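Local coordinates for putative cell adhesion protein (Bacteroides fragilis, PDB 4H40) that is probably a fimbrillin-like pilus subunit of a human gut bacterium, with a putative role in cell adhesion, at residues B[114-119]-B[150-155]; B[17-22]-B[169-174]; B[118-123]-B[219-224]. One frame throughout, in Å; residues are numbered along the deposited sequence.

Interaction 1: B[114-119]-B[150-155]; sequences TYYFRI and TAMTAV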
ATOM      1  N   THR B 114     -26.087  20.878 -39.937  1.00 92.71           N
ATOM      2  CA  THR B 114     -25.028  20.120 -39.281  1.00 89.51           C
ATOM      3  C   THR B 114     -24.859  20.683 -37.889  1.00 91.32           C
ATOM      4  O   THR B 114     -24.716  21.896 -37.709  1.00 91.30           O
ATOM      5  CB  THR B 114     -23.730  20.113 -40.104  1.00100.50           C
ATOM      6  OG1 THR B 114     -24.029  19.706 -41.445  1.00104.50           O
ATOM      7  CG2 THR B 114     -22.664  19.184 -39.515  1.00 95.10           C
ATOM      8  N   TYR B 115     -24.893  19.777 -36.910  1.00 86.45           N
ATOM      9  CA  TYR B 115     -24.804  20.053 -35.482  1.00 84.52           C
ATOM     10  C   TYR B 115     -23.793  19.151 -34.772  1.00 84.74           C
ATOM     11  O   TYR B 115     -23.639  17.985 -35.133  1.00 83.78           O
ATOM     12  CB  TYR B 115     -26.184  19.835 -34.816  1.00 86.03           C
ATOM     13  CG  TYR B 115     -27.316  20.624 -35.426  1.00 92.50           C
ATOM     14  CD1 TYR B 115     -27.617  21.908 -34.978  1.00 96.27           C
ATOM     15  CD2 TYR B 115     -28.103  20.083 -36.438  1.00 95.95           C
ATOM     16  CE1 TYR B 115     -28.662  22.643 -35.542  1.00101.07           C
ATOM     17  CE2 TYR B 115     -29.146  20.809 -37.012  1.00100.75           C
ATOM     18  CZ  TYR B 115     -29.430  22.087 -36.556  1.00111.82           C
ATOM     19  OH  TYR B 115     -30.468  22.797 -37.114  1.00118.81           O
ATOM     20  N   TYR B 116     -23.149  19.681 -33.729  1.00 78.80           N
ATOM     21  CA  TYR B 116     -22.262  18.927 -32.848  1.00 75.27           C
ATOM     22  C   TYR B 116     -23.071  18.550 -31.645  1.00 79.84           C
ATOM     23  O   TYR B 116     -23.953  19.313 -31.258  1.00 80.46           O
ATOM     24  CB  TYR B 116     -21.041  19.760 -32.433  1.00 75.14           C
ATOM     25  CG  TYR B 116     -19.994  19.891 -33.515  1.00 77.04           C
ATOM     26  CD1 TYR B 116     -19.071  18.873 -33.744  1.00 78.16           C
ATOM     27  CD2 TYR B 116     -19.890  21.051 -34.275  1.00 79.16           C
ATOM     28  CE1 TYR B 116     -18.091  18.993 -34.727  1.00 80.13           C
ATOM     29  CE2 TYR B 116     -18.907  21.189 -35.252  1.00 81.17           C
ATOM     30  CZ  TYR B 116     -18.010  20.155 -35.478  1.00 89.62           C
ATOM     31  OH  TYR B 116     -17.036  20.275 -36.441  1.00 94.35           O
ATOM     32  N   PHE B 117     -22.820  17.390 -31.049  1.00 76.60           N
ATOM     33  CA  PHE B 117     -23.583  17.041 -29.863  1.00 75.68           C
ATOM     34  C   PHE B 117     -22.710  16.330 -28.840  1.00 74.42           C
ATOM     35  O   PHE B 117     -21.803  15.566 -29.182  1.00 72.41           O
ATOM     36  CB  PHE B 117     -24.881  16.245 -30.184  1.00 79.18           C
ATOM     37  CG  PHE B 117     -24.704  14.888 -30.824  1.00 81.66           C
ATOM     38  CD1 PHE B 117     -24.592  14.761 -32.201  1.00 87.79           C
ATOM     39  CD2 PHE B 117     -24.668  13.731 -30.048  1.00 83.41           C
ATOM     40  CE1 PHE B 117     -24.394  13.502 -32.794  1.00 89.36           C
ATOM     41  CE2 PHE B 117     -24.479  12.468 -30.641  1.00 86.87           C
ATOM     42  CZ  PHE B 117     -24.350  12.363 -32.012  1.00 87.05           C
ATOM     43  N   ARG B 118     -22.976  16.642 -27.570  1.00 69.81           N
ATOM     44  CA  ARG B 118     -22.311  16.063 -26.408  1.00 66.56           C
ATOM     45  C   ARG B 118     -23.364  15.442 -25.507  1.00 69.93           C
ATOM     46  O   ARG B 118     -24.546  15.805 -25.585  1.00 70.28           O
ATOM     47  CB  ARG B 118     -21.476  17.106 -25.644  1.00 63.03           C
ATOM     48  CG  ARG B 118     -20.420  17.778 -26.489  1.00 61.42           C
ATOM     49  CD  ARG B 118     -19.294  18.310 -25.647  1.00 60.79           C
ATOM     50  NE  ARG B 118     -18.035  18.105 -26.350  1.00 63.58           N
ATOM     51  CZ  ARG B 118     -16.957  17.534 -25.831  1.00 74.57           C
ATOM     52  NH1 ARG B 118     -16.941  17.159 -24.563  1.00 57.86           N
ATOM     53  NH2 ARG B 118     -15.879  17.360 -26.566  1.00 68.75           N
ATOM     54  N   ILE B 119     -22.942  14.473 -24.684  1.00 65.36           N
ATOM     55  CA  ILE B 119     -23.817  13.752 -23.757  1.00 63.98           C
ATOM     56  C   ILE B 119     -23.263  13.861 -22.367  1.00 65.14           C
ATOM     57  O   ILE B 119     -22.044  13.859 -22.179  1.00 64.55           O
ATOM     58  CB  ILE B 119     -24.017  12.236 -24.131  1.00 66.39           C
ATOM     59  CG1 ILE B 119     -24.007  11.923 -25.649  1.00 67.73           C
ATOM     60  CG2 ILE B 119     -25.195  11.586 -23.375  1.00 66.87           C
ATOM     61  CD1 ILE B 119     -25.135  12.450 -26.425  1.00 78.95           C
ATOM     62  N   THR B 150     -15.196   7.704 -27.755  1.00 51.20           N
ATOM     63  CA  THR B 150     -16.063   8.543 -26.928  1.00 50.74           C
ATOM     64  C   THR B 150     -16.061  10.031 -27.345  1.00 57.15           C
ATOM     65  O   THR B 150     -16.846  10.824 -26.804  1.00 56.58           O
ATOM     66  CB  THR B 150     -15.646   8.407 -25.448  1.00 56.79           C
ATOM     67  OG1 THR B 150     -14.324   8.918 -25.264  1.00 60.39           O
ATOM     68  CG2 THR B 150     -15.709   6.990 -24.961  1.00 47.18           C
ATOM     69  N   ALA B 151     -15.207  10.402 -28.316  1.00 55.61           N
ATOM     70  CA  ALA B 151     -15.086  11.773 -28.833  1.00 55.28           C
ATOM     71  C   ALA B 151     -16.386  12.251 -29.440  1.00 58.82           C
ATOM     72  O   ALA B 151     -17.172  11.443 -29.959  1.00 60.37           O
ATOM     73  CB  ALA B 151     -13.974  11.849 -29.863  1.00 57.63           C
HETATM   74  N   MSE B 152     -16.606  13.576 -29.356  1.00 53.31           N
HETATM   75  CA  MSE B 152     -17.770  14.297 -29.857  1.00 52.79           C
HETATM   76  C   MSE B 152     -17.927  14.100 -31.360  1.00 62.19           C
HETATM   77  O   MSE B 152     -16.943  14.124 -32.103  1.00 63.27           O
HETATM   78  CB  MSE B 152     -17.640  15.789 -29.516  1.00 54.50           C
HETATM   79  CG  MSE B 152     -18.726  16.659 -30.121  1.00 61.85           C
HETATM   80 SE   MSE B 152     -18.533  18.540 -29.702  0.75 69.61          SE
HETATM   81  CE  MSE B 152     -16.824  18.877 -30.553  1.00 67.52           C
ATOM     82  N   THR B 153     -19.176  13.907 -31.799  1.00 61.73           N
ATOM     83  CA  THR B 153     -19.503  13.709 -33.204  1.00 63.20           C
ATOM     84  C   THR B 153     -20.458  14.774 -33.696  1.00 69.12           C
ATOM     85  O   THR B 153     -21.119  15.468 -32.918  1.00 67.47           O
ATOM     86  CB  THR B 153     -20.077  12.301 -33.446  1.00 71.56           C
ATOM     87  OG1 THR B 153     -21.077  12.001 -32.466  1.00 77.51           O
ATOM     88  CG2 THR B 153     -19.004  11.238 -33.434  1.00 67.83           C
ATOM     89  N   ALA B 154     -20.485  14.923 -35.013  1.00 70.57           N
ATOM     90  CA  ALA B 154     -21.385  15.818 -35.711  1.00 73.06           C
ATOM     91  C   ALA B 154     -22.463  14.987 -36.392  1.00 79.88           C
ATOM     92  O   ALA B 154     -22.244  13.808 -36.712  1.00 78.39           O
ATOM     93  CB  ALA B 154     -20.621  16.659 -36.718  1.00 75.64           C
ATOM     94  N   VAL B 155     -23.643  15.586 -36.563  1.00 80.70           N
ATOM     95  CA  VAL B 155     -24.793  14.968 -37.229  1.00 82.49           C
ATOM     96  C   VAL B 155     -25.343  15.944 -38.252  1.00 89.01           C
ATOM     97  O   VAL B 155     -25.412  17.143 -37.981  1.00 88.96           O
ATOM     98  CB  VAL B 155     -25.887  14.480 -36.226  1.00 85.14           C
ATOM     99  CG1 VAL B 155     -26.446  15.621 -35.360  1.00 84.49           C
ATOM    100  CG2 VAL B 155     -27.007  13.717 -36.944  1.00 86.83           C
TER

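Interaction 2: B[17-22]-B[169-174]; sequences DPVAGG and VQTLYL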
ATOM      1  N   ASP B  17     -34.832  10.766 -32.871  1.00 91.20           N
ATOM      2  CA  ASP B  17     -34.931   9.492 -32.163  1.00 90.91           C
ATOM      3  C   ASP B  17     -33.495   9.039 -31.773  1.00 90.29           C
ATOM      4  O   ASP B  17     -32.783   8.443 -32.593  1.00 90.35           O
ATOM      5  CB  ASP B  17     -35.687   8.440 -33.024  1.00 96.66           C
ATOM      6  CG  ASP B  17     -35.636   7.001 -32.509  1.00114.31           C
ATOM      7  OD1 ASP B  17     -36.034   6.768 -31.333  1.00113.46           O
ATOM      8  OD2 ASP B  17     -35.199   6.108 -33.281  1.00124.90           O
ATOM      9  N   PRO B  18     -33.018   9.376 -30.561  1.00 82.36           N
ATOM     10  CA  PRO B  18     -31.651   8.999 -30.196  1.00 79.30           C
ATOM     11  C   PRO B  18     -31.558   7.533 -29.786  1.00 83.81           C
ATOM     12  O   PRO B  18     -32.468   6.992 -29.148  1.00 84.74           O
ATOM     13  CB  PRO B  18     -31.304   9.958 -29.059  1.00 78.67           C
ATOM     14  CG  PRO B  18     -32.589  10.307 -28.460  1.00 83.96           C
ATOM     15  CD  PRO B  18     -33.675  10.128 -29.478  1.00 83.15           C
ATOM     16  N   VAL B  19     -30.461   6.882 -30.189  1.00 79.18           N
ATOM     17  CA  VAL B  19     -30.199   5.475 -29.900  1.00 77.83           C
ATOM     18  C   VAL B  19     -28.948   5.405 -29.021  1.00 77.43           C
ATOM     19  O   VAL B  19     -27.884   5.883 -29.418  1.00 76.02           O
ATOM     20  CB  VAL B  19     -30.107   4.649 -31.214  1.00 83.53           C
ATOM     21  CG1 VAL B  19     -29.430   3.297 -31.005  1.00 82.47           C
ATOM     22  CG2 VAL B  19     -31.497   4.461 -31.817  1.00 86.28           C
ATOM     23  N   ALA B  20     -29.115   4.847 -27.806  1.00 72.19           N
ATOM     24  CA  ALA B  20     -28.067   4.683 -26.792  1.00 69.80           C
ATOM     25  C   ALA B  20     -26.836   3.948 -27.330  1.00 71.60           C
ATOM     26  O   ALA B  20     -26.973   2.956 -28.057  1.00 71.74           O
ATOM     27  CB  ALA B  20     -28.621   3.932 -25.585  1.00 69.83           C
ATOM     28  N   GLY B  21     -25.657   4.459 -26.973  1.00 65.38           N
ATOM     29  CA  GLY B  21     -24.385   3.891 -27.393  1.00 64.72           C
ATOM     30  C   GLY B  21     -23.644   3.175 -26.289  1.00 68.53           C
ATOM     31  O   GLY B  21     -22.553   2.651 -26.518  1.00 70.21           O
ATOM     32  N   GLY B  22     -24.243   3.156 -25.100  1.00 62.98           N
ATOM     33  CA  GLY B  22     -23.709   2.504 -23.915  1.00 59.82           C
ATOM     34  C   GLY B  22     -22.663   3.314 -23.184  1.00 58.56           C
ATOM     35  O   GLY B  22     -22.565   4.530 -23.370  1.00 57.68           O
ATOM     36  N   VAL B 169     -38.538  11.906 -39.820  1.00106.18           N
ATOM     37  CA  VAL B 169     -37.764  11.611 -38.589  1.00102.42           C
ATOM     38  C   VAL B 169     -36.314  11.192 -38.913  1.00104.46           C
ATOM     39  O   VAL B 169     -36.021  10.755 -40.034  1.00106.80           O
ATOM     40  CB  VAL B 169     -38.425  10.552 -37.654  1.00106.10           C
ATOM     41  CG1 VAL B 169     -39.900  10.849 -37.416  1.00109.01           C
ATOM     42  CG2 VAL B 169     -38.229   9.128 -38.172  1.00106.47           C
ATOM     43  N   GLN B 170     -35.424  11.299 -37.914  1.00 96.56           N
ATOM     44  CA  GLN B 170     -34.025  10.903 -38.058  1.00 93.70           C
ATOM     45  C   GLN B 170     -33.529  10.212 -36.805  1.00 93.09           C
ATOM     46  O   GLN B 170     -33.843  10.635 -35.694  1.00 90.96           O
ATOM     47  CB  GLN B 170     -33.124  12.095 -38.406  1.00 94.31           C
ATOM     48  CG  GLN B 170     -31.821  11.680 -39.091  1.00 96.14           C
ATOM     49  CD  GLN B 170     -31.143  12.821 -39.782  1.00104.41           C
ATOM     50  OE1 GLN B 170     -31.648  13.379 -40.760  1.00103.06           O
ATOM     51  NE2 GLN B 170     -29.962  13.170 -39.309  1.00 91.34           N
ATOM     52  N   THR B 171     -32.757   9.138 -36.997  1.00 89.12           N
ATOM     53  CA  THR B 171     -32.175   8.372 -35.901  1.00 86.29           C
ATOM     54  C   THR B 171     -30.793   8.950 -35.607  1.00 88.76           C
ATOM     55  O   THR B 171     -29.953   9.072 -36.505  1.00 90.04           O
ATOM     56  CB  THR B 171     -32.158   6.860 -36.221  1.00 92.00           C
ATOM     57  OG1 THR B 171     -33.479   6.430 -36.589  1.00 96.48           O
ATOM     58  CG2 THR B 171     -31.665   6.027 -35.062  1.00 81.49           C
ATOM     59  N   LEU B 172     -30.584   9.338 -34.349  1.00 82.59           N
ATOM     60  CA  LEU B 172     -29.331   9.891 -33.850  1.00 79.47           C
ATOM     61  C   LEU B 172     -28.589   8.804 -33.086  1.00 81.99           C
ATOM     62  O   LEU B 172     -28.975   8.458 -31.973  1.00 80.66           O
ATOM     63  CB  LEU B 172     -29.622  11.111 -32.956  1.00 78.35           C
ATOM     64  CG  LEU B 172     -28.427  11.871 -32.394  1.00 80.49           C
ATOM     65  CD1 LEU B 172     -27.886  12.834 -33.394  1.00 81.97           C
ATOM     66  CD2 LEU B 172     -28.828  12.641 -31.178  1.00 82.01           C
ATOM     67  N   TYR B 173     -27.553   8.233 -33.700  1.00 79.13           N
ATOM     68  CA  TYR B 173     -26.765   7.181 -33.057  1.00 76.97           C
ATOM     69  C   TYR B 173     -25.734   7.827 -32.113  1.00 74.52           C
ATOM     70  O   TYR B 173     -24.838   8.574 -32.553  1.00 73.91           O
ATOM     71  CB  TYR B 173     -26.114   6.254 -34.105  1.00 80.30           C
ATOM     72  CG  TYR B 173     -27.118   5.381 -34.827  1.00 85.69           C
ATOM     73  CD1 TYR B 173     -27.580   4.197 -34.257  1.00 88.05           C
ATOM     74  CD2 TYR B 173     -27.611   5.739 -36.080  1.00 89.58           C
ATOM     75  CE1 TYR B 173     -28.515   3.392 -34.911  1.00 93.34           C
ATOM     76  CE2 TYR B 173     -28.543   4.941 -36.749  1.00 93.54           C
ATOM     77  CZ  TYR B 173     -28.997   3.767 -36.158  1.00103.60           C
ATOM     78  OH  TYR B 173     -29.920   2.960 -36.798  1.00107.22           O
ATOM     79  N   LEU B 174     -25.908   7.571 -30.804  1.00 65.55           N
ATOM     80  CA  LEU B 174     -25.062   8.147 -29.777  1.00 61.55           C
ATOM     81  C   LEU B 174     -23.795   7.363 -29.615  1.00 63.21           C
ATOM     82  O   LEU B 174     -23.849   6.131 -29.582  1.00 63.46           O
ATOM     83  CB  LEU B 174     -25.775   8.236 -28.418  1.00 60.10           C
ATOM     84  CG  LEU B 174     -27.052   9.056 -28.307  1.00 65.82           C
ATOM     85  CD1 LEU B 174     -27.356   9.313 -26.883  1.00 64.18           C
ATOM     86  CD2 LEU B 174     -26.938  10.373 -29.010  1.00 70.55           C
TER

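Interaction 3: B[118-123]-B[219-224]; sequences RILSPA and FDWVNG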
ATOM      1  N   ARG B 118     -22.976  16.642 -27.570  1.00 69.81           N
ATOM      2  CA  ARG B 118     -22.311  16.063 -26.408  1.00 66.56           C
ATOM      3  C   ARG B 118     -23.364  15.442 -25.507  1.00 69.93           C
ATOM      4  O   ARG B 118     -24.546  15.805 -25.585  1.00 70.28           O
ATOM      5  CB  ARG B 118     -21.476  17.106 -25.644  1.00 63.03           C
ATOM      6  CG  ARG B 118     -20.420  17.778 -26.489  1.00 61.42           C
ATOM      7  CD  ARG B 118     -19.294  18.310 -25.647  1.00 60.79           C
ATOM      8  NE  ARG B 118     -18.035  18.105 -26.350  1.00 63.58           N
ATOM      9  CZ  ARG B 118     -16.957  17.534 -25.831  1.00 74.57           C
ATOM     10  NH1 ARG B 118     -16.941  17.159 -24.563  1.00 57.86           N
ATOM     11  NH2 ARG B 118     -15.879  17.360 -26.566  1.00 68.75           N
ATOM     12  N   ILE B 119     -22.942  14.473 -24.684  1.00 65.36           N
ATOM     13  CA  ILE B 119     -23.817  13.752 -23.757  1.00 63.98           C
ATOM     14  C   ILE B 119     -23.263  13.861 -22.367  1.00 65.14           C
ATOM     15  O   ILE B 119     -22.044  13.859 -22.179  1.00 64.55           O
ATOM     16  CB  ILE B 119     -24.017  12.236 -24.131  1.00 66.39           C
ATOM     17  CG1 ILE B 119     -24.007  11.923 -25.649  1.00 67.73           C
ATOM     18  CG2 ILE B 119     -25.195  11.586 -23.375  1.00 66.87           C
ATOM     19  CD1 ILE B 119     -25.135  12.450 -26.425  1.00 78.95           C
ATOM     20  N   LEU B 120     -24.175  13.902 -21.396  1.00 60.32           N
ATOM     21  CA  LEU B 120     -23.932  13.906 -19.954  1.00 57.24           C
ATOM     22  C   LEU B 120     -24.896  12.937 -19.311  1.00 59.13           C
ATOM     23  O   LEU B 120     -26.056  12.857 -19.737  1.00 59.49           O
ATOM     24  CB  LEU B 120     -24.127  15.304 -19.349  1.00 57.30           C
ATOM     25  CG  LEU B 120     -23.225  16.406 -19.835  1.00 61.65           C
ATOM     26  CD1 LEU B 120     -23.915  17.710 -19.727  1.00 64.11           C
ATOM     27  CD2 LEU B 120     -21.921  16.451 -19.065  1.00 60.41           C
ATOM     28  N   SER B 121     -24.442  12.220 -18.284  1.00 52.80           N
ATOM     29  CA  SER B 121     -25.301  11.316 -17.522  1.00 52.20           C
ATOM     30  C   SER B 121     -24.798  11.275 -16.085  1.00 55.87           C
ATOM     31  O   SER B 121     -23.626  10.932 -15.877  1.00 53.08           O
ATOM     32  CB  SER B 121     -25.368   9.923 -18.140  1.00 53.36           C
ATOM     33  OG  SER B 121     -26.274   9.116 -17.407  1.00 56.02           O
ATOM     34  N   PRO B 122     -25.598  11.716 -15.083  1.00 54.72           N
ATOM     35  CA  PRO B 122     -27.007  12.178 -15.143  1.00 56.55           C
ATOM     36  C   PRO B 122     -27.227  13.435 -15.994  1.00 62.00           C
ATOM     37  O   PRO B 122     -26.276  14.173 -16.268  1.00 60.48           O
ATOM     38  CB  PRO B 122     -27.341  12.472 -13.670  1.00 57.77           C
ATOM     39  CG  PRO B 122     -26.393  11.621 -12.890  1.00 59.68           C
ATOM     40  CD  PRO B 122     -25.122  11.683 -13.684  1.00 54.79           C
ATOM     41  N   ALA B 123     -28.500  13.683 -16.389  1.00 61.16           N
ATOM     42  CA  ALA B 123     -28.894  14.830 -17.214  1.00 63.60           C
ATOM     43  C   ALA B 123     -28.831  16.140 -16.414  1.00 69.32           C
ATOM     44  O   ALA B 123     -29.826  16.874 -16.324  1.00 71.23           O
ATOM     45  CB  ALA B 123     -30.291  14.613 -17.792  1.00 66.13           C
ATOM     46  N   PHE B 219     -13.598  27.119 -18.589  1.00 99.26           N
ATOM     47  CA  PHE B 219     -13.523  25.729 -19.009  1.00 92.88           C
ATOM     48  C   PHE B 219     -14.249  25.600 -20.348  1.00 93.47           C
ATOM     49  O   PHE B 219     -15.472  25.778 -20.407  1.00 93.60           O
ATOM     50  CB  PHE B 219     -14.189  24.877 -17.909  1.00 91.27           C
ATOM     51  CG  PHE B 219     -14.016  23.387 -18.005  1.00 88.33           C
ATOM     52  CD1 PHE B 219     -14.968  22.602 -18.640  1.00 89.07           C
ATOM     53  CD2 PHE B 219     -12.929  22.761 -17.417  1.00 88.05           C
ATOM     54  CE1 PHE B 219     -14.821  21.218 -18.704  1.00 86.58           C
ATOM     55  CE2 PHE B 219     -12.784  21.379 -17.482  1.00 87.98           C
ATOM     56  CZ  PHE B 219     -13.732  20.617 -18.125  1.00 84.38           C
ATOM     57  N   ASP B 220     -13.502  25.330 -21.427  1.00 87.25           N
ATOM     58  CA  ASP B 220     -14.100  25.238 -22.759  1.00 86.42           C
ATOM     59  C   ASP B 220     -14.277  23.759 -23.118  1.00 83.20           C
ATOM     60  O   ASP B 220     -13.499  23.190 -23.881  1.00 82.51           O
ATOM     61  CB  ASP B 220     -13.236  26.010 -23.780  1.00 91.48           C
ATOM     62  CG  ASP B 220     -13.844  26.235 -25.156  1.00108.03           C
ATOM     63  OD1 ASP B 220     -15.092  26.127 -25.290  1.00109.03           O
ATOM     64  OD2 ASP B 220     -13.084  26.585 -26.086  1.00116.63           O
ATOM     65  N   TRP B 221     -15.299  23.134 -22.522  1.00 74.71           N
ATOM     66  CA  TRP B 221     -15.591  21.714 -22.668  1.00 70.12           C
ATOM     67  C   TRP B 221     -15.788  21.268 -24.128  1.00 74.12           C
ATOM     68  O   TRP B 221     -15.247  20.237 -24.509  1.00 71.85           O
ATOM     69  CB  TRP B 221     -16.827  21.334 -21.838  1.00 66.54           C
ATOM     70  CG  TRP B 221     -17.071  19.857 -21.772  1.00 64.66           C
ATOM     71  CD1 TRP B 221     -16.151  18.881 -21.516  1.00 65.53           C
ATOM     72  CD2 TRP B 221     -18.323  19.187 -21.977  1.00 63.87           C
ATOM     73  NE1 TRP B 221     -16.752  17.647 -21.545  1.00 63.37           N
ATOM     74  CE2 TRP B 221     -18.088  17.804 -21.815  1.00 65.60           C
ATOM     75  CE3 TRP B 221     -19.630  19.626 -22.232  1.00 66.31           C
ATOM     76  CZ2 TRP B 221     -19.102  16.849 -21.962  1.00 64.28           C
ATOM     77  CZ3 TRP B 221     -20.638  18.681 -22.347  1.00 66.99           C
ATOM     78  CH2 TRP B 221     -20.369  17.311 -22.219  1.00 65.72           C
ATOM     79  N   VAL B 222     -16.522  22.045 -24.936  1.00 73.77           N
ATOM     80  CA  VAL B 222     -16.816  21.722 -26.338  1.00 74.29           C
ATOM     81  C   VAL B 222     -15.520  21.653 -27.225  1.00 81.51           C
ATOM     82  O   VAL B 222     -15.519  20.975 -28.261  1.00 81.07           O
ATOM     83  CB  VAL B 222     -17.870  22.699 -26.909  1.00 79.18           C
ATOM     84  CG1 VAL B 222     -17.319  24.109 -27.064  1.00 81.23           C
ATOM     85  CG2 VAL B 222     -18.463  22.182 -28.213  1.00 79.50           C
ATOM     86  N   ASN B 223     -14.427  22.308 -26.807  1.00 80.06           N
ATOM     87  CA  ASN B 223     -13.203  22.272 -27.595  1.00 80.98           C
ATOM     88  C   ASN B 223     -12.145  21.301 -27.015  1.00 84.67           C
ATOM     89  O   ASN B 223     -11.017  21.268 -27.512  1.00 84.97           O
ATOM     90  CB  ASN B 223     -12.648  23.668 -27.780  1.00 83.15           C
ATOM     91  CG  ASN B 223     -13.440  24.454 -28.796  1.00111.34           C
ATOM     92  OD1 ASN B 223     -14.281  25.285 -28.446  1.00103.41           O
ATOM     93  ND2 ASN B 223     -13.227  24.174 -30.081  1.00106.43           N
ATOM     94  N   GLY B 224     -12.534  20.490 -26.026  1.00 80.44           N
ATOM     95  CA  GLY B 224     -11.673  19.453 -25.459  1.00 78.91           C
ATOM     96  C   GLY B 224     -11.167  19.577 -24.030  1.00 81.87           C
ATOM     97  O   GLY B 224     -10.376  18.730 -23.601  1.00 80.36           O
TER

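Interaction 1: B[114-119]-B[150-155]
Tyr115 and Val155 are joined as an antiparallel hydrogen-bonded pair: Tyr115 N meets Val155 O at 2.9 Å, and Val155 N meets Tyr115 O at 2.8 Å. Next comes the non-hydrogen-bonded pair Tyr116–Ala154; the two short strand segments have their N-to-C directions 142° apart, short of a straight antiparallel run. One tightly packed part belongs to Phe117 and Val155. Phe117 chi1 of 63° puts CG between the backbone N and the carbonyl carbon, bringing the ring over toward the partner strand; CD1 comes within 3.8 Å of Val155 CG1, the two side chains crossing near a right angle. Leu172 covers both.

On the other face Met152, a selenomethionine, is packed against Arg118, whose guanidinium turns its edge to SE. The looser, solvent side is that of Tyr116 and Ala154, where Tyr116 CE1 is 4.0 Å from Ala154 CB. Met152 reaches it through an oblique Met-aromatic contact, its SE 5.0 Å from the Tyr116 ring centroid and 54° off the normal. Asp145 forms a salt bridge with Arg118 and accepts the N-H of Met152, so one carboxylate probably balances the arginine's charge and ties it to the segment entering strand 153-157.

Interaction 2: B[17-22]-B[169-174]
Residues 17-19 and 169-173 run parallel, their short axes inclined by 23° and 4.4 Å apart at closest approach, with Asp17, Pro18 and Val19 opposite Thr171, Leu172 and Tyr173. Four backbone hydrogen bonds fix this register: Asp17 N to Gln170 O (3.0 Å), Leu172 N to Asp17 O, Val19 N to Leu172 O (2.8 Å) and Leu174 N to Val19 O (2.9 Å). On the first strand only Asp17 and Val19 take part, so Pro18, whose nitrogen carries no proton, costs this ladder no bond.

Strand 14-19 is the middle member of a three-stranded mixed sheet, flanked by 108-110 on one edge and 169-173 on the other, within a fimbrillin-like protein of the transthyretin clan. One face of the pairing looks inward: Pro18 CB lies 4.2 Å from Leu172 CD2, and Leu172 and Leu174 continue onto Phe117 and Leu59, residues of the strands they cover.

The opposite face carries Asp17, Val19, Thr171 and Tyr173. Val19 CG1, anti to its backbone N (chi1 163°), runs alongside Tyr173 and approaches CD1 at 3.8 Å, whereas CG2 meets the Thr171 methyl CG2 at 3.6 Å. That same methyl sits over one face of the Tyr173 ring, toward its rim. Asp17 and Thr171 point the same way, side by side. Past the strand end, Leu174 O receives a CA-H...O contact from Gly21 CA at 3.2 Å. Gln170 directs its amide to the backbone of Thr156 and Thr158.

Interaction 3: B[118-123]-B[219-224]
Arg118 lies lengthwise over one face of the Trp221 indole, the two side chains reaching out from their backbones head to tail. The aliphatic part covers the six-membered ring: CB is 3.6 Å from Trp221 CH2, and CD stands 3.6 Å from that ring's centroid, only 10° off its normal, a CH-pi contact. Further out, after a bend in the arginine chain about the CG–CD bond, CZ is placed 4.3 Å from the centroid of the five-membered ring, the geometry of a cation-pi interaction. Here the guanidinium is not laid flat: its plane is turned 75° from that of the indole, so NH1 is the atom that leans onto the ring face.

Trp221 reaches across because its CG is anti to the backbone N (chi1 -171°), which sends the indole out from the 3-10 segment 221-223 toward strand 113-121. Its own carbonyl O lies 3.4 Å above the centre of the guanidinium plane while accepting a hydrogen bond from Gly224 N. Leu120, pointing against the indole, brings CD2 obliquely to within 3.6 Å of CH2, and Ile119 O lies at the ring edge, near its plane, 3.8 Å from the same carbon. Phe131 also meets the indole. With Asp145 as its carboxylate partner, the buried charge is probably stabilised a second time by aromatic pi electrons.

In the fold
Interactions 1 and 3 both start from strand 113-121, share Arg118 and Ile119, and have centres about 10 Å apart; Met152 CE touches Val222 O between them. Interaction 2 belongs to the small three-stranded sheet whose strand 169-173, with Leu174 just after it, packs on the side of strand 113-121 carrying Phe117 and Ile119. Its centre is about 12 Å from that of interaction 1 and about 18 Å from that of interaction 3. Along the chain, interaction 1 is nested within the loop that interaction 2 closes, whereas interactions 2 and 3 cross. Strand 113-121 thus lies between the 14-19/169-173 pair and the 219-224 loop, bringing sequence-distant parts of the fimbrillin-like chain together.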